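Local coordinates for putative cell wall hydrolase phosphatase-associated protein (Clostridioides difficile, PDB 7CFL) that acts as an autolysin, probably cutting cell-wall peptides as a cysteine-type endopeptidase of the NlpC/P60 (C40) family, whose catalytic domain makes up this chain, at residues Gln46-Met49 with Lys50-Gly54; Asp75-Ser78 with Gly79-Val82; Ser61-Gln64 with Ser65-Gly68. One frame throughout, in Å; residues are numbered along the deposited sequence.

Contact 1 of 3, residues Gln46-Met49 with Lys50-Gly54; sequences QYVM and KKSVG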
loop_
_atom_site.group_PDB
_atom_site.type_symbol
_atom_site.label_atom_id
_atom_site.label_comp_id
_atom_site.label_asym_id
_atom_site.label_seq_id
_atom_site.Cartn_x
_atom_site.Cartn_y
_atom_site.Cartn_z
ATOM N N GLN A 46 0.580 0.306 7.555
ATOM C CA GLN A 46 0.224 0.496 8.981
ATOM C C GLN A 46 1.021 1.668 9.569
ATOM O O GLN A 46 0.431 2.487 10.285
ATOM C CB GLN A 46 0.393 -0.785 9.796
ATOM C CG GLN A 46 -0.361 -0.745 11.113
ATOM C CD GLN A 46 -0.036 -1.934 11.972
ATOM O OE1 GLN A 46 1.143 -2.166 12.292
ATOM N NE2 GLN A 46 -1.055 -2.627 12.427
ATOM N N TYR A 47 2.355 1.639 9.458
ATOM C CA TYR A 47 3.233 2.644 10.093
ATOM C C TYR A 47 2.920 4.057 9.576
ATOM O O TYR A 47 2.773 5.037 10.373
ATOM C CB TYR A 47 4.681 2.269 9.810
ATOM C CG TYR A 47 5.681 3.231 10.404
ATOM C CD1 TYR A 47 6.062 3.159 11.743
ATOM C CD2 TYR A 47 6.289 4.189 9.610
ATOM C CE1 TYR A 47 6.999 4.038 12.264
ATOM C CE2 TYR A 47 7.222 5.069 10.110
ATOM C CZ TYR A 47 7.594 4.983 11.441
ATOM O OH TYR A 47 8.535 5.843 11.910
ATOM N N VAL A 48 2.748 4.176 8.251
ATOM C CA VAL A 48 2.480 5.497 7.626
ATOM C C VAL A 48 1.150 6.017 8.195
ATOM O O VAL A 48 1.105 7.185 8.587
ATOM C CB VAL A 48 2.451 5.402 6.084
ATOM C CG1 VAL A 48 1.718 6.590 5.448
ATOM C CG2 VAL A 48 3.845 5.230 5.505
ATOM N N MET A 49 0.089 5.211 8.167
ATOM C CA MET A 49 -1.255 5.623 8.657
ATOM C C MET A 49 -1.209 6.049 10.127
ATOM O O MET A 49 -1.798 7.092 10.475
ATOM C CB MET A 49 -2.271 4.500 8.436
ATOM C CG MET A 49 -2.754 4.396 6.964
ATOM S SD MET A 49 -3.374 5.967 6.269
ATOM C CE MET A 49 -3.299 5.514 4.535
ATOM N N LYS A 50 -0.502 5.288 10.972
ATOM C CA LYS A 50 -0.436 5.540 12.433
ATOM C C LYS A 50 0.341 6.847 12.703
ATOM O O LYS A 50 -0.108 7.626 13.551
ATOM C CB LYS A 50 0.208 4.339 13.145
ATOM C CG LYS A 50 0.459 4.522 14.639
ATOM C CD LYS A 50 1.151 3.332 15.280
ATOM C CE LYS A 50 2.638 3.248 14.982
ATOM N NZ LYS A 50 3.294 2.136 15.718
ATOM N N LYS A 51 1.449 7.081 11.990
ATOM C CA LYS A 51 2.430 8.152 12.320
ATOM C C LYS A 51 2.000 9.475 11.689
ATOM O O LYS A 51 2.263 10.538 12.296
ATOM C CB LYS A 51 3.832 7.778 11.850
ATOM C CG LYS A 51 4.508 6.738 12.730
ATOM C CD LYS A 51 5.114 7.280 14.025
ATOM C CE LYS A 51 6.493 6.723 14.303
ATOM N NZ LYS A 51 7.021 7.160 15.615
ATOM N N SER A 52 1.368 9.442 10.515
ATOM C CA SER A 52 1.012 10.683 9.800
ATOM C C SER A 52 -0.200 11.321 10.494
ATOM O O SER A 52 -0.098 12.482 10.948
ATOM C CB SER A 52 0.773 10.402 8.340
ATOM O OG SER A 52 -0.243 9.443 8.170
ATOM N N VAL A 53 -1.281 10.560 10.623
ATOM C CA VAL A 53 -2.637 11.070 10.984
ATOM C C VAL A 53 -3.274 10.249 12.114
ATOM O O VAL A 53 -4.389 10.596 12.504
ATOM C CB VAL A 53 -3.541 11.134 9.733
ATOM C CG1 VAL A 53 -3.021 12.162 8.746
ATOM C CG2 VAL A 53 -3.715 9.786 9.056
ATOM N N GLY A 54 -2.601 9.238 12.674
ATOM C CA GLY A 54 -3.117 8.497 13.849
ATOM C C GLY A 54 -4.311 7.617 13.495
ATOM O O GLY A 54 -5.183 7.399 14.343
#

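Contact 2 of 3, residues Asp75-Ser78 with Gly79-Val82; sequences DLRS and GDLV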
loop_
_atom_site.group_PDB
_atom_site.type_symbol
_atom_site.label_atom_id
_atom_site.label_comp_id
_atom_site.label_asym_id
_atom_site.label_seq_id
_atom_site.Cartn_x
_atom_site.Cartn_y
_atom_site.Cartn_z
ATOM N N ASP A 75 -12.515 5.273 -8.931
ATOM C CA ASP A 75 -12.807 6.329 -7.916
ATOM C C ASP A 75 -11.636 6.489 -6.931
ATOM O O ASP A 75 -11.832 7.160 -5.896
ATOM C CB ASP A 75 -14.061 5.973 -7.113
ATOM C CG ASP A 75 -14.624 7.094 -6.244
ATOM O OD1 ASP A 75 -14.748 6.858 -4.984
ATOM O OD2 ASP A 75 -14.951 8.189 -6.819
ATOM N N LEU A 76 -10.468 5.908 -7.201
ATOM C CA LEU A 76 -9.296 6.028 -6.276
ATOM C C LEU A 76 -8.950 7.498 -6.042
ATOM O O LEU A 76 -8.919 8.283 -7.018
ATOM C CB LEU A 76 -8.109 5.288 -6.871
ATOM C CG LEU A 76 -8.155 3.771 -6.727
ATOM C CD1 LEU A 76 -7.055 3.108 -7.545
ATOM C CD2 LEU A 76 -8.009 3.373 -5.267
ATOM N N ARG A 77 -8.629 7.821 -4.785
ATOM C CA ARG A 77 -8.222 9.157 -4.291
ATOM C C ARG A 77 -6.877 8.972 -3.588
ATOM O O ARG A 77 -6.655 7.847 -3.102
ATOM C CB ARG A 77 -9.195 9.715 -3.246
ATOM C CG ARG A 77 -10.518 10.222 -3.798
ATOM C CD ARG A 77 -11.257 10.833 -2.622
ATOM N NE ARG A 77 -12.697 10.889 -2.794
ATOM C CZ ARG A 77 -13.550 11.251 -1.837
ATOM N NH1 ARG A 77 -14.848 11.280 -2.092
ATOM N NH2 ARG A 77 -13.112 11.577 -0.630
ATOM N N SER A 78 -6.047 10.011 -3.567
ATOM C CA SER A 78 -4.816 10.092 -2.729
ATOM C C SER A 78 -5.114 9.555 -1.336
ATOM O O SER A 78 -6.118 9.987 -0.739
ATOM C CB SER A 78 -4.366 11.510 -2.658
ATOM O OG SER A 78 -4.195 12.009 -3.963
ATOM N N GLY A 79 -4.295 8.632 -0.843
ATOM C CA GLY A 79 -4.417 8.119 0.531
ATOM C C GLY A 79 -5.222 6.832 0.612
ATOM O O GLY A 79 -5.214 6.204 1.665
ATOM N N ASP A 80 -5.932 6.434 -0.438
ATOM C CA ASP A 80 -6.614 5.125 -0.479
ATOM C C ASP A 80 -5.565 4.009 -0.459
ATOM O O ASP A 80 -4.521 4.166 -1.018
ATOM C CB ASP A 80 -7.531 4.984 -1.703
ATOM C CG ASP A 80 -8.708 5.919 -1.688
ATOM O OD1 ASP A 80 -9.071 6.402 -0.587
ATOM O OD2 ASP A 80 -9.302 6.074 -2.790
ATOM N N LEU A 81 -5.888 2.896 0.164
ATOM C CA LEU A 81 -5.081 1.670 0.109
ATOM C C LEU A 81 -5.511 0.862 -1.106
ATOM O O LEU A 81 -6.734 0.715 -1.320
ATOM C CB LEU A 81 -5.258 0.881 1.416
ATOM C CG LEU A 81 -4.830 1.624 2.673
ATOM C CD1 LEU A 81 -5.037 0.775 3.912
ATOM C CD2 LEU A 81 -3.386 2.065 2.583
ATOM N N VAL A 82 -4.540 0.348 -1.864
ATOM C CA VAL A 82 -4.819 -0.479 -3.067
ATOM C C VAL A 82 -4.221 -1.857 -2.815
ATOM O O VAL A 82 -3.110 -1.922 -2.254
ATOM C CB VAL A 82 -4.282 0.183 -4.350
ATOM C CG1 VAL A 82 -5.187 1.328 -4.790
ATOM C CG2 VAL A 82 -2.814 0.586 -4.224
HETATM O O HOH W 1 -8.147 8.555 0.777
#

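Contact 3 of 3, residues Ser61-Gln64 with Ser65-Gly68; sequences SRDQ and SKYG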
loop_
_atom_site.group_PDB
_atom_site.type_symbol
_atom_site.label_atom_id
_atom_site.label_comp_id
_atom_site.label_asym_id
_atom_site.label_seq_id
_atom_site.Cartn_x
_atom_site.Cartn_y
_atom_site.Cartn_z
ATOM N N SER A 61 -1.899 -7.515 4.957
ATOM C CA SER A 61 -2.542 -6.985 3.724
ATOM C C SER A 61 -3.975 -7.520 3.579
ATOM O O SER A 61 -4.860 -6.675 3.318
ATOM C CB SER A 61 -1.697 -7.238 2.497
ATOM O OG SER A 61 -1.530 -8.620 2.233
ATOM N N ARG A 62 -4.211 -8.825 3.794
ATOM C CA ARG A 62 -5.540 -9.465 3.601
ATOM C C ARG A 62 -6.573 -8.877 4.566
ATOM O O ARG A 62 -7.763 -8.796 4.179
ATOM C CB ARG A 62 -5.478 -10.998 3.643
ATOM C CG ARG A 62 -4.954 -11.612 4.928
ATOM C CD ARG A 62 -4.395 -13.016 4.705
ATOM N NE ARG A 62 -3.663 -13.485 5.882
ATOM C CZ ARG A 62 -2.335 -13.450 6.067
ATOM N NH1 ARG A 62 -1.510 -12.982 5.143
ATOM N NH2 ARG A 62 -1.830 -13.895 7.205
ATOM N N ASP A 63 -6.164 -8.436 5.746
ATOM C CA ASP A 63 -7.044 -7.828 6.775
ATOM C C ASP A 63 -7.224 -6.335 6.454
ATOM O O ASP A 63 -8.358 -5.832 6.550
ATOM C CB ASP A 63 -6.445 -8.081 8.171
ATOM C CG ASP A 63 -6.463 -9.556 8.570
ATOM O OD1 ASP A 63 -7.250 -10.287 7.998
ATOM O OD2 ASP A 63 -5.642 -9.991 9.438
ATOM N N GLN A 64 -6.176 -5.635 6.019
ATOM C CA GLN A 64 -6.296 -4.216 5.596
ATOM C C GLN A 64 -7.316 -4.159 4.448
ATOM O O GLN A 64 -8.118 -3.231 4.454
ATOM C CB GLN A 64 -4.962 -3.619 5.182
ATOM C CG GLN A 64 -3.934 -3.551 6.311
ATOM C CD GLN A 64 -2.736 -2.789 5.811
ATOM O OE1 GLN A 64 -2.673 -2.299 4.688
ATOM N NE2 GLN A 64 -1.695 -2.761 6.619
ATOM N N SER A 65 -7.333 -5.175 3.588
ATOM C CA SER A 65 -8.269 -5.281 2.422
ATOM C C SER A 65 -9.728 -5.363 2.862
ATOM O O SER A 65 -10.619 -5.231 1.952
ATOM C CB SER A 65 -7.891 -6.468 1.536
ATOM O OG SER A 65 -8.646 -6.476 0.326
ATOM N N LYS A 66 -10.017 -5.696 4.123
ATOM C CA LYS A 66 -11.421 -5.866 4.617
ATOM C C LYS A 66 -11.801 -4.671 5.502
ATOM O O LYS A 66 -12.843 -4.753 6.174
ATOM C CB LYS A 66 -11.525 -7.180 5.405
ATOM C CG LYS A 66 -11.311 -8.449 4.594
ATOM C CD LYS A 66 -11.490 -9.731 5.398
ATOM C CE LYS A 66 -10.189 -10.306 5.917
ATOM N NZ LYS A 66 -10.384 -11.593 6.626
ATOM N N TYR A 67 -10.939 -3.640 5.586
ATOM C CA TYR A 67 -11.081 -2.551 6.586
ATOM C C TYR A 67 -11.398 -1.226 5.891
ATOM O O TYR A 67 -10.676 -0.824 4.991
ATOM C CB TYR A 67 -9.811 -2.443 7.454
ATOM C CG TYR A 67 -9.886 -1.323 8.462
ATOM C CD1 TYR A 67 -10.623 -1.450 9.639
ATOM C CD2 TYR A 67 -9.294 -0.097 8.207
ATOM C CE1 TYR A 67 -10.748 -0.393 10.531
ATOM C CE2 TYR A 67 -9.415 0.966 9.096
ATOM C CZ TYR A 67 -10.114 0.814 10.274
ATOM O OH TYR A 67 -10.221 1.892 11.117
ATOM N N GLY A 68 -12.435 -0.536 6.352
ATOM C CA GLY A 68 -12.764 0.808 5.860
ATOM C C GLY A 68 -13.709 0.718 4.673
ATOM O O GLY A 68 -14.252 -0.357 4.399
HETATM O O HOH W 2 -7.910 -0.702 4.938
#

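Contact 1 of 3, residues Gln46-Met49 with Lys50-Gly54
Lys51 folds back over the Tyr47 ring, one turn earlier on helix 41-53. Lys51 CB lies 3.3 Å from Tyr47 O, the carbonyl that also accepts the Lys51 backbone N-H. CG leaves CB on the side of the backbone N (chi1 -75°). The chain bends at chi2 (-79°) and again at chi3, which turns it slantwise across the ring. Lys51 CG stays close to Tyr47 O, at 3.4 Å, and makes a CH-pi contact over one ring face. It sits 3.8 Å from the Tyr47 ring centroid, 17° off the normal and offset toward the rim. Lys51 CD passes more loosely, 4.1 Å from Tyr47 CE1. CE then returns to the ring: Lys51 CE is 3.4 Å from Tyr47 CE1 and 3.3 Å from Tyr47 OH. NZ continues past the ring, beyond the phenol oxygen. The ring also meets Phe39, with their planes inclined.

Farther along, Val48 O is gripped twice by Ser52. Ser52 OG donates to Val48 O at 2.7 Å, and Ser52 N donates to the same Val48 O at 3.0 Å. The two donors come from opposite faces of the carbonyl plane. The hydroxyl can do this because OG stands between the backbone N and the carbonyl carbon, turned back toward the preceding turn, where Val48 O lies. Gly54, with positive phi, is the first residue to leave helical angles. Met49 and Ser52 touch helix 13-22 through Val17, so the helix packs on its neighbour here.

The two contacts differ in chemistry. Lys51 is held by its methylenes, and its charge would probably polarise CE, the carbon beside the phenol oxygen. Ser52 spends its hydroxyl proton within the helix, giving Val48 O a second donor.

Contact 2 of 3, residues Asp75-Ser78 with Gly79-Val82
Asp80 turns its carboxylate back across a type II beta turn, Arg77 to Asp80, which leads into strand 81-84 of the antiparallel sheet of the NlpC/P60 domain. Gly79 takes the third turn position, with positive phi. The turn closes where Asp80 N donates to Arg77 O at 3.1 Å. The side chain reinforces it. CG sits beside the backbone N of Asp80 (chi1 -66°), and this brings OD2 under the amide of Arg77. Arg77 N donates to Asp80 OD2 at 2.7 Å, meeting it 52° out of the carboxylate plane. Asp80 OD2 also forms a salt bridge with Arg136 of strand 131-136, so the buried acid is probably kept ionised.

Leu76 runs obliquely to the Asp80 side chain and at about a right angle to Val82. Its CD2 methyl meets Val82 CG1 at 3.5 Å. Both residues rest on Tyr100 of strand 96-102. This forms an apolar patch beside the carboxylate. Ser78 points its hydroxyl elsewhere and bonds to Ile101 O. Asp80 OD1 has another partner: water 1 donates to it at 2.7 Å and to Ser78 O at 2.9 Å.

Contact 3 of 3, residues Ser61-Gln64 with Ser65-Gly68
The side chains of Asp63 and Lys66 run alongside each other in the same direction, where the short helix 61-64 of the NlpC/P60 domain passes into a type I beta turn from Gln64 to Tyr67. In both, CG stands beside the backbone N, at nearly equal chi1. Lys66 runs straight to CD, then bends at chi3 (-96°), away from a staggered value. The bend carries Lys66 CE to 3.3 Å from Arg62 O. It also leaves Lys66 NZ 3.7 Å from Asp63 OD1, a long salt bridge at the surface.

Gln64 starts the same way but stays extended beyond CG and is buried. Its amide is held at both ends: OE1 bonds to Thr45 OG1, and NE2 bonds to Pro58 O and Ser42 O. Ser65 OG swings opposite the backbone N (chi1 -172°), beside the carbonyl carbon, where it bonds to Asn133 OD1.

The backbone tightens as the helix ends. Ser65 N donates to Ser61 O at 2.9 Å, four residues back. Lys66 N then donates to Asp63 O at 2.9 Å, and Tyr67 N to Gln64 O at 3.1 Å, each only three back. Both of these donors stand well above the carbonyl plane they meet. Water 2 donates to Gln64 O at 2.6 Å and to Tyr67 O at 2.8 Å, and lies in plane at the edge of the Tyr67 ring.

How the contacts relate
The three contacts follow one another along the chain as 1, 3 and 2. Their centres lie about 14 to 15 Å apart, yet each touches the other two. Met49 CE of contact 1 reaches Gly79 O of contact 2 at 3.5 Å, so helix 41-53 packs on the turn before strand 81-84. Gln64 links the rest. Its NE2 is 3.9 Å from Gln46 N of contact 1, and its OE1 is 4.0 Å from Leu81 CD1 of contact 2. At the start of contact 3, Ser61 N bonds a citrate, probably from the crystallisation liquor. In NlpC/P60 enzymes the nucleophilic cysteine typically begins a helix packed on the sheet, consistent with helix 41-53.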